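PDB 7CTP: protein Niban 2 from Homo sapiens, which may suppress apoptosis and promote melanoma cell invasion, the crystallised part carrying its PH domain together with a large helical region. Local coordinates for residues 403-408 against 435-440; 358-363 against 399-404. One frame throughout, in Å; residues are numbered along the deposited sequence.

Contact 1: 403-408 against 435-440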
ATOM      1  N   SER A 403     -19.147   1.954  -3.986  1.00 34.83           N
ATOM      2  CA  SER A 403     -19.944   1.959  -2.759  1.00 30.73           C
ATOM      3  C   SER A 403     -19.293   1.119  -1.665  1.00 31.08           C
ATOM      4  O   SER A 403     -19.507   1.379  -0.476  1.00 28.08           O
ATOM      5  CB  SER A 403     -21.366   1.471  -3.044  1.00 35.63           C
ATOM      6  OG  SER A 403     -21.386   0.084  -3.345  1.00 31.37           O
ATOM      7  N   CYS A 404     -18.491   0.114  -2.043  1.00 29.85           N
ATOM      8  CA  CYS A 404     -17.736  -0.648  -1.051  1.00 25.84           C
ATOM      9  C   CYS A 404     -16.584   0.178  -0.494  1.00 23.67           C
ATOM     10  O   CYS A 404     -16.405   0.276   0.726  1.00 26.72           O
ATOM     11  CB  CYS A 404     -17.199  -1.948  -1.659  1.00 25.78           C
ATOM     12  SG  CYS A 404     -18.385  -2.886  -2.652  1.00 30.31           S
ATOM     13  N   TYR A 405     -15.780   0.760  -1.387  1.00 23.51           N
ATOM     14  CA  TYR A 405     -14.618   1.534  -0.969  1.00 26.74           C
ATOM     15  C   TYR A 405     -15.040   2.717  -0.101  1.00 28.48           C
ATOM     16  O   TYR A 405     -14.364   3.055   0.881  1.00 27.82           O
ATOM     17  CB  TYR A 405     -13.847   2.007  -2.204  1.00 29.05           C
ATOM     18  CG  TYR A 405     -13.232   0.903  -3.068  1.00 25.92           C
ATOM     19  CD1 TYR A 405     -12.737  -0.264  -2.502  1.00 26.41           C
ATOM     20  CD2 TYR A 405     -13.137   1.047  -4.453  1.00 27.30           C
ATOM     21  CE1 TYR A 405     -12.161  -1.279  -3.296  1.00 23.93           C
ATOM     22  CE2 TYR A 405     -12.560   0.047  -5.255  1.00 24.88           C
ATOM     23  CZ  TYR A 405     -12.079  -1.109  -4.660  1.00 27.04           C
ATOM     24  OH  TYR A 405     -11.512  -2.100  -5.429  1.00 30.47           O
ATOM     25  N   GLU A 406     -16.185   3.327  -0.433  1.00 26.96           N
ATOM     26  CA  GLU A 406     -16.680   4.499   0.291  1.00 29.61           C
ATOM     27  C   GLU A 406     -16.910   4.215   1.772  1.00 28.57           C
ATOM     28  O   GLU A 406     -16.866   5.142   2.591  1.00 29.08           O
ATOM     29  CB  GLU A 406     -17.980   4.999  -0.350  1.00 28.51           C
ATOM     30  CG  GLU A 406     -18.485   6.356   0.184  1.00 34.52           C
ATOM     31  CD  GLU A 406     -19.421   6.231   1.386  1.00 48.81           C
ATOM     32  OE1 GLU A 406     -19.892   5.110   1.687  1.00 45.05           O
ATOM     33  OE2 GLU A 406     -19.687   7.271   2.029  1.00 53.39           O
ATOM     34  N   LYS A 407     -17.159   2.952   2.139  1.00 27.08           N
ATOM     35  CA  LYS A 407     -17.404   2.632   3.546  1.00 26.45           C
ATOM     36  C   LYS A 407     -16.204   2.969   4.421  1.00 30.81           C
ATOM     37  O   LYS A 407     -16.363   3.214   5.622  1.00 31.83           O
ATOM     38  CB  LYS A 407     -17.778   1.157   3.707  1.00 26.65           C
ATOM     39  CG  LYS A 407     -19.047   0.739   2.978  1.00 28.46           C
ATOM     40  CD  LYS A 407     -20.267   1.517   3.474  1.00 31.19           C
ATOM     41  CE  LYS A 407     -21.554   0.883   2.940  1.00 38.98           C
ATOM     42  NZ  LYS A 407     -22.715   1.826   3.023  1.00 36.56           N
ATOM     43  N   MET A 408     -15.000   3.009   3.844  1.00 30.36           N
ATOM     44  CA  MET A 408     -13.809   3.287   4.646  1.00 30.90           C
ATOM     45  C   MET A 408     -13.568   4.767   4.881  1.00 31.48           C
ATOM     46  O   MET A 408     -12.752   5.107   5.740  1.00 35.09           O
ATOM     47  CB  MET A 408     -12.554   2.696   3.994  1.00 33.96           C
ATOM     48  CG  MET A 408     -12.529   1.184   3.917  1.00 26.31           C
ATOM     49  SD  MET A 408     -12.871   0.362   5.479  1.00 31.30           S
ATOM     50  CE  MET A 408     -11.623   1.063   6.556  1.00 31.25           C
ATOM     51  N   HIS A 435      -7.994  -5.297   0.321  1.00 23.65           N
ATOM     52  CA  HIS A 435      -8.589  -6.563   0.740  1.00 26.51           C
ATOM     53  C   HIS A 435      -9.991  -6.726   0.164  1.00 24.35           C
ATOM     54  O   HIS A 435     -10.380  -7.829  -0.235  1.00 23.13           O
ATOM     55  CB  HIS A 435      -8.649  -6.675   2.265  1.00 23.60           C
ATOM     56  CG  HIS A 435      -7.323  -6.882   2.930  1.00 26.71           C
ATOM     57  ND1 HIS A 435      -6.480  -7.925   2.612  1.00 37.90           N
ATOM     58  CD2 HIS A 435      -6.715  -6.197   3.929  1.00 35.97           C
ATOM     59  CE1 HIS A 435      -5.397  -7.859   3.371  1.00 46.19           C
ATOM     60  NE2 HIS A 435      -5.515  -6.820   4.179  1.00 36.52           N
ATOM     61  N   MET A 436     -10.776  -5.642   0.128  1.00 24.97           N
ATOM     62  CA  MET A 436     -12.121  -5.745  -0.434  1.00 24.21           C
ATOM     63  C   MET A 436     -12.071  -6.127  -1.905  1.00 28.33           C
ATOM     64  O   MET A 436     -12.876  -6.942  -2.369  1.00 25.40           O
ATOM     65  CB  MET A 436     -12.884  -4.431  -0.250  1.00 20.82           C
ATOM     66  CG  MET A 436     -13.271  -4.150   1.173  1.00 23.46           C
ATOM     67  SD  MET A 436     -14.020  -2.513   1.307  1.00 33.15           S
ATOM     68  CE  MET A 436     -13.603  -2.137   2.999  1.00 29.27           C
ATOM     69  N   ARG A 437     -11.134  -5.544  -2.654  1.00 22.80           N
ATOM     70  CA  ARG A 437     -10.992  -5.885  -4.065  1.00 23.15           C
ATOM     71  C   ARG A 437     -10.613  -7.350  -4.230  1.00 26.45           C
ATOM     72  O   ARG A 437     -11.168  -8.059  -5.081  1.00 27.11           O
ATOM     73  CB  ARG A 437      -9.952  -4.983  -4.723  1.00 23.56           C
ATOM     74  CG  ARG A 437      -9.936  -5.057  -6.248  1.00 24.39           C
ATOM     75  CD  ARG A 437      -8.936  -4.072  -6.843  1.00 28.45           C
ATOM     76  NE  ARG A 437      -7.549  -4.479  -6.580  1.00 27.18           N
ATOM     77  CZ  ARG A 437      -6.492  -3.950  -7.187  1.00 27.00           C
ATOM     78  NH1 ARG A 437      -6.664  -2.998  -8.096  1.00 25.34           N
ATOM     79  NH2 ARG A 437      -5.266  -4.376  -6.891  1.00 29.51           N
ATOM     80  N   GLU A 438      -9.674  -7.820  -3.408  1.00 25.98           N
ATOM     81  CA  GLU A 438      -9.256  -9.218  -3.461  1.00 23.06           C
ATOM     82  C   GLU A 438     -10.429 -10.146  -3.181  1.00 25.86           C
ATOM     83  O   GLU A 438     -10.651 -11.123  -3.904  1.00 29.89           O
ATOM     84  CB  GLU A 438      -8.125  -9.457  -2.459  1.00 23.60           C
ATOM     85  CG  GLU A 438      -6.829  -8.760  -2.843  1.00 30.83           C
ATOM     86  CD  GLU A 438      -5.815  -8.716  -1.711  1.00 41.62           C
ATOM     87  OE1 GLU A 438      -4.628  -8.465  -2.006  1.00 37.24           O
ATOM     88  OE2 GLU A 438      -6.200  -8.915  -0.539  1.00 40.90           O
ATOM     89  N   GLN A 439     -11.202  -9.851  -2.136  1.00 26.40           N
ATOM     90  CA  GLN A 439     -12.280 -10.766  -1.761  1.00 28.75           C
ATOM     91  C   GLN A 439     -13.401 -10.756  -2.792  1.00 29.34           C
ATOM     92  O   GLN A 439     -14.040 -11.791  -3.031  1.00 27.98           O
ATOM     93  CB  GLN A 439     -12.804 -10.430  -0.373  1.00 27.80           C
ATOM     94  CG  GLN A 439     -11.809 -10.751   0.735  1.00 35.47           C
ATOM     95  CD  GLN A 439     -11.140 -12.106   0.545  1.00 48.50           C
ATOM     96  OE1 GLN A 439     -11.807 -13.140   0.520  1.00 43.34           O
ATOM     97  NE2 GLN A 439      -9.818 -12.104   0.415  1.00 36.50           N
ATOM     98  N   MET A 440     -13.647  -9.610  -3.432  1.00 25.48           N
ATOM     99  CA  MET A 440     -14.615  -9.587  -4.525  1.00 25.00           C
ATOM    100  C   MET A 440     -14.119 -10.406  -5.711  1.00 30.15           C
ATOM    101  O   MET A 440     -14.881 -11.185  -6.297  1.00 27.57           O
ATOM    102  CB  MET A 440     -14.911  -8.152  -4.950  1.00 26.10           C
ATOM    103  CG  MET A 440     -15.853  -8.043  -6.143  1.00 26.15           C
ATOM    104  SD  MET A 440     -17.529  -8.583  -5.730  1.00 27.05           S
ATOM    105  CE  MET A 440     -18.255  -7.000  -5.336  1.00 28.50           C
TER
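The short helix 402-405 and the turn after it pack against the long helix 422-455 in the helical region of this Niban-family protein, held by van der Waals contact, with no hydrogen bond between the segments. Met-436 is the centre. Its chain runs straight beyond CG (chi2 175°), carrying SD across to the backbone of Cys-404, where it lies 3.7 Å from the carbonyl O. The terminal CE meets the side chain of Met-408, 3.6 Å from its SD, two thioethers passing at a slant. Met-408, bent at chi2 and chi3, offers both CG and SD to that methyl. Were Met-436 an alanine, the Met-408 sulfur would probably lose its methyl partner and a gap would open beside Cys-404. On the other flank the Tyr-405 ring reaches toward the long helix, its CE1 4.4 Å from CB of Met-436, while Arg-191 makes a cation-pi contact with the ring. The guanidinium of Arg-437 leads away, its NH1 hydrogen-bonded to His-192 and its plane 64° from that of the tyrosine ring. The tyrosine hydroxyl lies against this arginine's aliphatic part: CB, at the ring edge near its plane, is 3.4 Å from Tyr-405 OH, with CG and CD about as close.

Contact 2: 358-363 against 399-404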
ATOM      1  N   THR A 358     -19.300  -6.237   4.035  1.00 27.10           N
ATOM      2  CA  THR A 358     -20.712  -6.534   3.814  1.00 29.95           C
ATOM      3  C   THR A 358     -21.218  -5.918   2.512  1.00 28.12           C
ATOM      4  O   THR A 358     -21.991  -6.549   1.778  1.00 30.03           O
ATOM      5  CB  THR A 358     -21.536  -6.057   5.006  1.00 36.27           C
ATOM      6  OG1 THR A 358     -21.166  -6.820   6.160  1.00 35.46           O
ATOM      7  CG2 THR A 358     -23.028  -6.237   4.737  1.00 38.06           C
ATOM      8  N   GLU A 359     -20.775  -4.699   2.190  1.00 26.03           N
ATOM      9  CA  GLU A 359     -21.171  -4.080   0.929  1.00 27.95           C
ATOM     10  C   GLU A 359     -20.639  -4.863  -0.269  1.00 26.77           C
ATOM     11  O   GLU A 359     -21.340  -5.015  -1.275  1.00 28.95           O
ATOM     12  CB  GLU A 359     -20.709  -2.622   0.887  1.00 26.11           C
ATOM     13  CG  GLU A 359     -21.113  -1.856  -0.384  1.00 26.61           C
ATOM     14  CD  GLU A 359     -22.610  -1.531  -0.461  1.00 33.16           C
ATOM     15  OE1 GLU A 359     -23.045  -1.050  -1.526  1.00 35.68           O
ATOM     16  OE2 GLU A 359     -23.337  -1.743   0.530  1.00 35.64           O
ATOM     17  N   VAL A 360     -19.406  -5.382  -0.181  1.00 25.53           N
ATOM     18  CA  VAL A 360     -18.895  -6.256  -1.236  1.00 22.06           C
ATOM     19  C   VAL A 360     -19.833  -7.444  -1.437  1.00 22.29           C
ATOM     20  O   VAL A 360     -20.180  -7.804  -2.568  1.00 26.23           O
ATOM     21  CB  VAL A 360     -17.471  -6.728  -0.900  1.00 30.24           C
ATOM     22  CG1 VAL A 360     -17.059  -7.869  -1.845  1.00 28.08           C
ATOM     23  CG2 VAL A 360     -16.504  -5.551  -0.995  1.00 26.13           C
ATOM     24  N   ARG A 361     -20.256  -8.059  -0.335  1.00 23.94           N
ATOM     25  CA  ARG A 361     -21.186  -9.182  -0.392  1.00 26.63           C
ATOM     26  C   ARG A 361     -22.485  -8.778  -1.079  1.00 31.51           C
ATOM     27  O   ARG A 361     -22.994  -9.493  -1.950  1.00 28.78           O
ATOM     28  CB  ARG A 361     -21.452  -9.688   1.026  1.00 28.15           C
ATOM     29  CG  ARG A 361     -22.143 -11.057   1.137  1.00 37.22           C
ATOM     30  CD  ARG A 361     -22.703 -11.236   2.544  1.00 31.40           C
ATOM     31  NE  ARG A 361     -22.989 -12.628   2.884  1.00 35.46           N
ATOM     32  CZ  ARG A 361     -24.147 -13.234   2.640  1.00 40.56           C
ATOM     33  NH1 ARG A 361     -25.125 -12.572   2.039  1.00 35.64           N
ATOM     34  NH2 ARG A 361     -24.325 -14.501   2.998  1.00 35.24           N
ATOM     35  N   ASP A 362     -23.021  -7.614  -0.712  1.00 29.42           N
ATOM     36  CA  ASP A 362     -24.289  -7.172  -1.284  1.00 32.88           C
ATOM     37  C   ASP A 362     -24.151  -6.873  -2.770  1.00 32.70           C
ATOM     38  O   ASP A 362     -25.047  -7.193  -3.559  1.00 28.50           O
ATOM     39  CB  ASP A 362     -24.801  -5.947  -0.525  1.00 29.61           C
ATOM     40  CG  ASP A 362     -25.147  -6.257   0.919  1.00 32.18           C
ATOM     41  OD1 ASP A 362     -25.161  -7.457   1.287  1.00 37.85           O
ATOM     42  OD2 ASP A 362     -25.405  -5.307   1.691  1.00 34.00           O
ATOM     43  N   VAL A 363     -23.033  -6.263  -3.173  1.00 27.50           N
ATOM     44  CA  VAL A 363     -22.824  -5.974  -4.587  1.00 24.18           C
ATOM     45  C   VAL A 363     -22.669  -7.268  -5.375  1.00 30.59           C
ATOM     46  O   VAL A 363     -23.192  -7.406  -6.489  1.00 28.52           O
ATOM     47  CB  VAL A 363     -21.605  -5.048  -4.763  1.00 25.08           C
ATOM     48  CG1 VAL A 363     -21.172  -5.005  -6.223  1.00 29.20           C
ATOM     49  CG2 VAL A 363     -21.942  -3.630  -4.282  1.00 24.63           C
ATOM     50  N   LEU A 399     -17.271   1.838 -11.319  1.00 32.25           N
ATOM     51  CA  LEU A 399     -18.435   2.339 -10.596  1.00 28.21           C
ATOM     52  C   LEU A 399     -18.894   1.383  -9.502  1.00 24.59           C
ATOM     53  O   LEU A 399     -19.110   1.802  -8.359  1.00 28.52           O
ATOM     54  CB  LEU A 399     -19.590   2.595 -11.578  1.00 36.74           C
ATOM     55  CG  LEU A 399     -20.913   3.099 -10.998  1.00 37.70           C
ATOM     56  CD1 LEU A 399     -20.710   4.359 -10.170  1.00 42.32           C
ATOM     57  CD2 LEU A 399     -21.941   3.343 -12.104  1.00 42.80           C
ATOM     58  N   LYS A 400     -19.039   0.096  -9.832  1.00 29.90           N
ATOM     59  CA  LYS A 400     -19.765  -0.814  -8.955  1.00 27.42           C
ATOM     60  C   LYS A 400     -19.028  -1.066  -7.648  1.00 29.95           C
ATOM     61  O   LYS A 400     -19.668  -1.328  -6.624  1.00 29.22           O
ATOM     62  CB  LYS A 400     -20.057  -2.119  -9.692  1.00 28.14           C
ATOM     63  CG  LYS A 400     -21.107  -1.935 -10.801  1.00 25.65           C
ATOM     64  CD  LYS A 400     -21.417  -3.227 -11.548  1.00 29.09           C
ATOM     65  CE  LYS A 400     -22.476  -2.989 -12.640  1.00 35.08           C
ATOM     66  NZ  LYS A 400     -22.723  -4.218 -13.467  1.00 37.93           N
ATOM     67  N   MET A 401     -17.694  -0.970  -7.645  1.00 27.99           N
ATOM     68  CA  MET A 401     -16.949  -1.153  -6.405  1.00 26.53           C
ATOM     69  C   MET A 401     -16.943   0.085  -5.517  1.00 30.25           C
ATOM     70  O   MET A 401     -16.562  -0.021  -4.349  1.00 25.89           O
ATOM     71  CB  MET A 401     -15.506  -1.555  -6.712  1.00 25.62           C
ATOM     72  CG  MET A 401     -15.369  -2.985  -7.261  1.00 23.31           C
ATOM     73  SD  MET A 401     -15.813  -4.234  -6.049  1.00 26.87           S
ATOM     74  CE  MET A 401     -14.661  -3.880  -4.724  1.00 29.47           C
ATOM     75  N   GLN A 402     -17.357   1.244  -6.033  1.00 27.30           N
ATOM     76  CA  GLN A 402     -17.150   2.489  -5.295  1.00 29.55           C
ATOM     77  C   GLN A 402     -17.937   2.519  -3.994  1.00 29.51           C
ATOM     78  O   GLN A 402     -17.458   3.059  -2.989  1.00 28.97           O
ATOM     79  CB  GLN A 402     -17.507   3.691  -6.162  1.00 31.04           C
ATOM     80  CG  GLN A 402     -16.586   3.880  -7.352  1.00 28.45           C
ATOM     81  CD  GLN A 402     -15.110   3.761  -6.986  1.00 27.41           C
ATOM     82  OE1 GLN A 402     -14.689   4.138  -5.888  1.00 29.23           O
ATOM     83  NE2 GLN A 402     -14.316   3.231  -7.911  1.00 28.79           N
ATOM     84  N   SER A 403     -19.147   1.954  -3.986  1.00 34.83           N
ATOM     85  CA  SER A 403     -19.944   1.959  -2.759  1.00 30.73           C
ATOM     86  C   SER A 403     -19.293   1.119  -1.665  1.00 31.08           C
ATOM     87  O   SER A 403     -19.507   1.379  -0.476  1.00 28.08           O
ATOM     88  CB  SER A 403     -21.366   1.471  -3.044  1.00 35.63           C
ATOM     89  OG  SER A 403     -21.386   0.084  -3.345  1.00 31.37           O
ATOM     90  N   CYS A 404     -18.491   0.114  -2.043  1.00 29.85           N
ATOM     91  CA  CYS A 404     -17.736  -0.648  -1.051  1.00 25.84           C
ATOM     92  C   CYS A 404     -16.584   0.178  -0.494  1.00 23.67           C
ATOM     93  O   CYS A 404     -16.405   0.276   0.726  1.00 26.72           O
ATOM     94  CB  CYS A 404     -17.199  -1.948  -1.659  1.00 25.78           C
ATOM     95  SG  CYS A 404     -18.385  -2.886  -2.652  1.00 30.31           S
TER
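Polar contact is concentrated in one hydrogen bond: Ser-403 OG donates to Glu-359 OE1 over 2.7 Å, meeting the carboxylate oxygen on its anti side and 16° out of the carboxylate plane. Glu-359 starts with CG opposite its own backbone N (chi1 -178°) and bends at chi2, which lays the carboxylate beside the serine. Lys-400 sends its amine elsewhere, to a salt bridge with Glu-367 farther along the same helix as Glu-359. The apolar contacts lie alongside. The methylene CG of Glu-359 rests 3.6 Å from CA of Cys-404, and the backbones come close here, CA of Glu-359 to CA of Cys-404 being 5.2 Å. The Cys-404 thiol has SG 3.7 Å from CG2 of Val-360 and 4.0 Å from CG2 of Val-363. Val-363 also turns CG1 to the carbonyl O of Lys-400, at 4.0 Å. At the deeper side, CE of Met-401 comes within 4.5 Å of Val-360 CG2, and Met-440 of helix 422-455 covers both residues. Glu-359 and Val-363 stand one helical turn apart, Val-360 beside them: a short helix and its lead-in turn packed against one face of helix 342-378 in the protein's large helical region.

In the fold
Helix 402-405 is common to both contacts, whose centres are only 6 Å apart: contact 1 sets it against helix 422-455 and contact 2 against helix 342-378. Ser-403 and Cys-404 lie in a segment of each. The two long helices also touch each other directly. CE of Met-440 lies 3.5 Å from the Val-360 carbonyl O and 3.6 Å from CG1 of Val-363; CB of Met-436 is 3.9 Å from Val-360 CG2. Met-440 CE also reaches segment 399-404, 3.8 Å from SD of Met-401. Three helices thus share one apolar core, more buried at contact 1 than at contact 2. Helix 176-194 of the PH region reaches its edge: Arg-191 to Tyr-405, His-192 to Arg-437, Asp-188 to Gln-402.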